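Local coordinates for protein PKS (Streptomyces albus, PDB 4OQJ) that probably condenses acyl units held on a carrier protein, as a ketosynthase of the oxazolomycin polyketide assembly line, at residues P428-V433 against H444-E449. Sequence-based numbering, arbitrary orientation.
Sequences PRRAGV and HVIVEE
Arg429 and Glu449 are joined by three hydrogen bonds, two of them ending on one oxygen, Glu449 OE2. Glu449 OE2 accepts an almost straight bond from Arg429 N at 2.7 Å, on its anti side, and takes Arg429 NH1 at 2.9 Å on its syn side. The two planes stand 80° apart, but Glu449 OE2 itself lies in the guanidinium plane, at its edge. With chi1 at 65°, Glu449 CG sits between its own backbone N and carbonyl carbon, which brings the carboxylate to Arg429 N, just before the strand begins, while Glu449 N bonds Arg429 O.

Inward, Ala431 pairs with Val447 and Val433 with Val445 as hydrogen-bonded antiparallel pairs; Ala431 N to Val447 O spans 2.8 Å. Between them Gly432 faces Ile446 in a non-hydrogen-bonded pair. Lacking a side chain, Gly432 lets the His444 imidazole lie close, its NE2 3.5 Å from Gly432 CA; His444 ND1 bonds Ser434 OG. On the other face, Val433 CG2 meets Val447 CG2 at 4.2 Å; Val433, Val447 and the small Ala431 pack on helix 376-390, and beta-branched valine suits the extended backbone.

Arg430 and Glu448 share the face of Ile446. They run side by side, their flat ends nearly coplanar, and Arg430 NE reaches Glu448 OE1 at 2.6 Å. Pro428 CB rests 3.6 Å from Glu448 CD, flanking the acid.

Trp422 O receives Arg429 NH2, and Thr322 OG1 holds Arg430 NH1. This hairpin of the thiolase-like core is sandwiched in its sheet between strands 280-289 and 325-327. Beyond the last bridge, the backbone bond Glu449 N to Arg429 O carries the pairing on, and the Glu449 carboxylate, not a backbone carbonyl, takes the Arg429 N-H. Arg429 and Arg391 both bond this buried carboxylate, which probably favours its charged form.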
loop_
_atom_site.group_PDB
_atom_site.type_symbol
_atom_site.label_atom_id
_atom_site.label_comp_id
_atom_site.label_asym_id
_atom_site.label_seq_id
_atom_site.Cartn_x
_atom_site.Cartn_y
_atom_site.Cartn_z
ATOM N N PRO A 428 -10.311 22.806 19.637
ATOM C CA PRO A 428 -11.342 21.844 19.240
ATOM C C PRO A 428 -11.024 20.471 19.810
ATOM O O PRO A 428 -9.853 20.175 20.061
ATOM C CB PRO A 428 -11.266 21.846 17.711
ATOM C CG PRO A 428 -10.726 23.175 17.363
ATOM C CD PRO A 428 -9.767 23.532 18.479
ATOM N N ARG A 429 -12.044 19.648 20.020
ATOM C CA ARG A 429 -11.829 18.324 20.569
ATOM C C ARG A 429 -10.942 17.479 19.651
ATOM O O ARG A 429 -11.187 17.386 18.453
ATOM C CB ARG A 429 -13.167 17.639 20.798
ATOM C CG ARG A 429 -14.053 18.373 21.813
ATOM C CD ARG A 429 -15.482 17.927 21.678
ATOM N NE ARG A 429 -16.352 18.529 22.685
ATOM C CZ ARG A 429 -16.854 19.756 22.607
ATOM N NH1 ARG A 429 -16.564 20.538 21.571
ATOM N NH2 ARG A 429 -17.654 20.205 23.570
ATOM N N ARG A 430 -9.909 16.866 20.224
ATOM C CA ARG A 430 -8.983 16.048 19.457
ATOM C C ARG A 430 -8.786 14.692 20.109
ATOM O O ARG A 430 -8.747 14.577 21.348
ATOM C CB ARG A 430 -7.635 16.744 19.316
ATOM C CG ARG A 430 -7.668 17.989 18.469
ATOM C CD ARG A 430 -6.427 18.834 18.694
ATOM N NE ARG A 430 -6.453 20.018 17.848
ATOM C CZ ARG A 430 -5.629 21.048 17.966
ATOM N NH1 ARG A 430 -4.692 21.065 18.911
ATOM N NH2 ARG A 430 -5.750 22.071 17.132
ATOM N N ALA A 431 -8.639 13.680 19.259
ATOM C CA ALA A 431 -8.419 12.319 19.698
ATOM C C ALA A 431 -7.267 11.669 18.957
ATOM O O ALA A 431 -6.903 12.082 17.843
ATOM C CB ALA A 431 -9.685 11.490 19.502
ATOM N N GLY A 432 -6.708 10.636 19.582
ATOM C CA GLY A 432 -5.794 9.737 18.905
ATOM C C GLY A 432 -6.410 8.355 18.736
ATOM O O GLY A 432 -7.199 7.899 19.569
ATOM N N VAL A 433 -6.040 7.691 17.653
ATOM C CA VAL A 433 -6.474 6.335 17.383
ATOM C C VAL A 433 -5.267 5.477 17.035
ATOM O O VAL A 433 -4.564 5.762 16.056
ATOM C CB VAL A 433 -7.471 6.288 16.221
ATOM C CG1 VAL A 433 -8.022 4.879 16.057
ATOM C CG2 VAL A 433 -8.577 7.290 16.429
ATOM N N HIS A 444 -0.884 5.358 13.974
ATOM C CA HIS A 444 -1.627 6.245 14.870
ATOM C C HIS A 444 -2.163 7.405 14.040
ATOM O O HIS A 444 -1.462 7.953 13.193
ATOM C CB HIS A 444 -0.743 6.742 16.011
ATOM C CG HIS A 444 -1.483 7.466 17.104
ATOM N ND1 HIS A 444 -2.124 6.809 18.137
ATOM C CD2 HIS A 444 -1.661 8.791 17.331
ATOM C CE1 HIS A 444 -2.649 7.704 18.962
ATOM N NE2 HIS A 444 -2.374 8.911 18.502
ATOM N N VAL A 445 -3.421 7.748 14.274
ATOM C CA VAL A 445 -4.138 8.767 13.518
ATOM C C VAL A 445 -4.690 9.824 14.486
ATOM O O VAL A 445 -5.246 9.489 15.548
ATOM C CB VAL A 445 -5.273 8.125 12.712
ATOM C CG1 VAL A 445 -6.165 9.169 12.035
ATOM C CG2 VAL A 445 -4.690 7.171 11.701
ATOM N N ILE A 446 -4.519 11.097 14.131
ATOM C CA ILE A 446 -5.031 12.198 14.940
ATOM C C ILE A 446 -6.290 12.709 14.276
ATOM O O ILE A 446 -6.279 13.065 13.090
ATOM C CB ILE A 446 -4.031 13.356 15.074
ATOM C CG1 ILE A 446 -2.692 12.861 15.658
ATOM C CG2 ILE A 446 -4.636 14.495 15.913
ATOM C CD1 ILE A 446 -2.787 12.222 17.021
ATOM N N VAL A 447 -7.366 12.744 15.046
ATOM C CA VAL A 447 -8.683 13.126 14.536
ATOM C C VAL A 447 -9.230 14.288 15.362
ATOM O O VAL A 447 -9.111 14.285 16.589
ATOM C CB VAL A 447 -9.696 11.951 14.589
ATOM C CG1 VAL A 447 -10.944 12.307 13.829
ATOM C CG2 VAL A 447 -9.095 10.677 14.013
ATOM N N GLU A 448 -9.826 15.267 14.680
ATOM C CA GLU A 448 -10.440 16.427 15.320
ATOM C C GLU A 448 -11.936 16.520 14.977
ATOM O O GLU A 448 -12.405 16.044 13.924
ATOM C CB GLU A 448 -9.706 17.699 14.890
ATOM C CG GLU A 448 -10.132 18.968 15.603
ATOM C CD GLU A 448 -9.233 20.151 15.263
ATOM O OE1 GLU A 448 -8.102 20.227 15.795
ATOM O OE2 GLU A 448 -9.646 20.999 14.446
ATOM N N GLU A 449 -12.698 17.130 15.873
ATOM C CA GLU A 449 -14.114 17.306 15.627
ATOM C C GLU A 449 -14.279 18.205 14.402
ATOM O O GLU A 449 -13.394 19.000 14.084
ATOM C CB GLU A 449 -14.811 17.894 16.847
ATOM C CG GLU A 449 -14.369 19.309 17.201
ATOM C CD GLU A 449 -15.201 19.884 18.334
ATOM O OE1 GLU A 449 -16.441 19.895 18.186
ATOM O OE2 GLU A 449 -14.627 20.305 19.366
#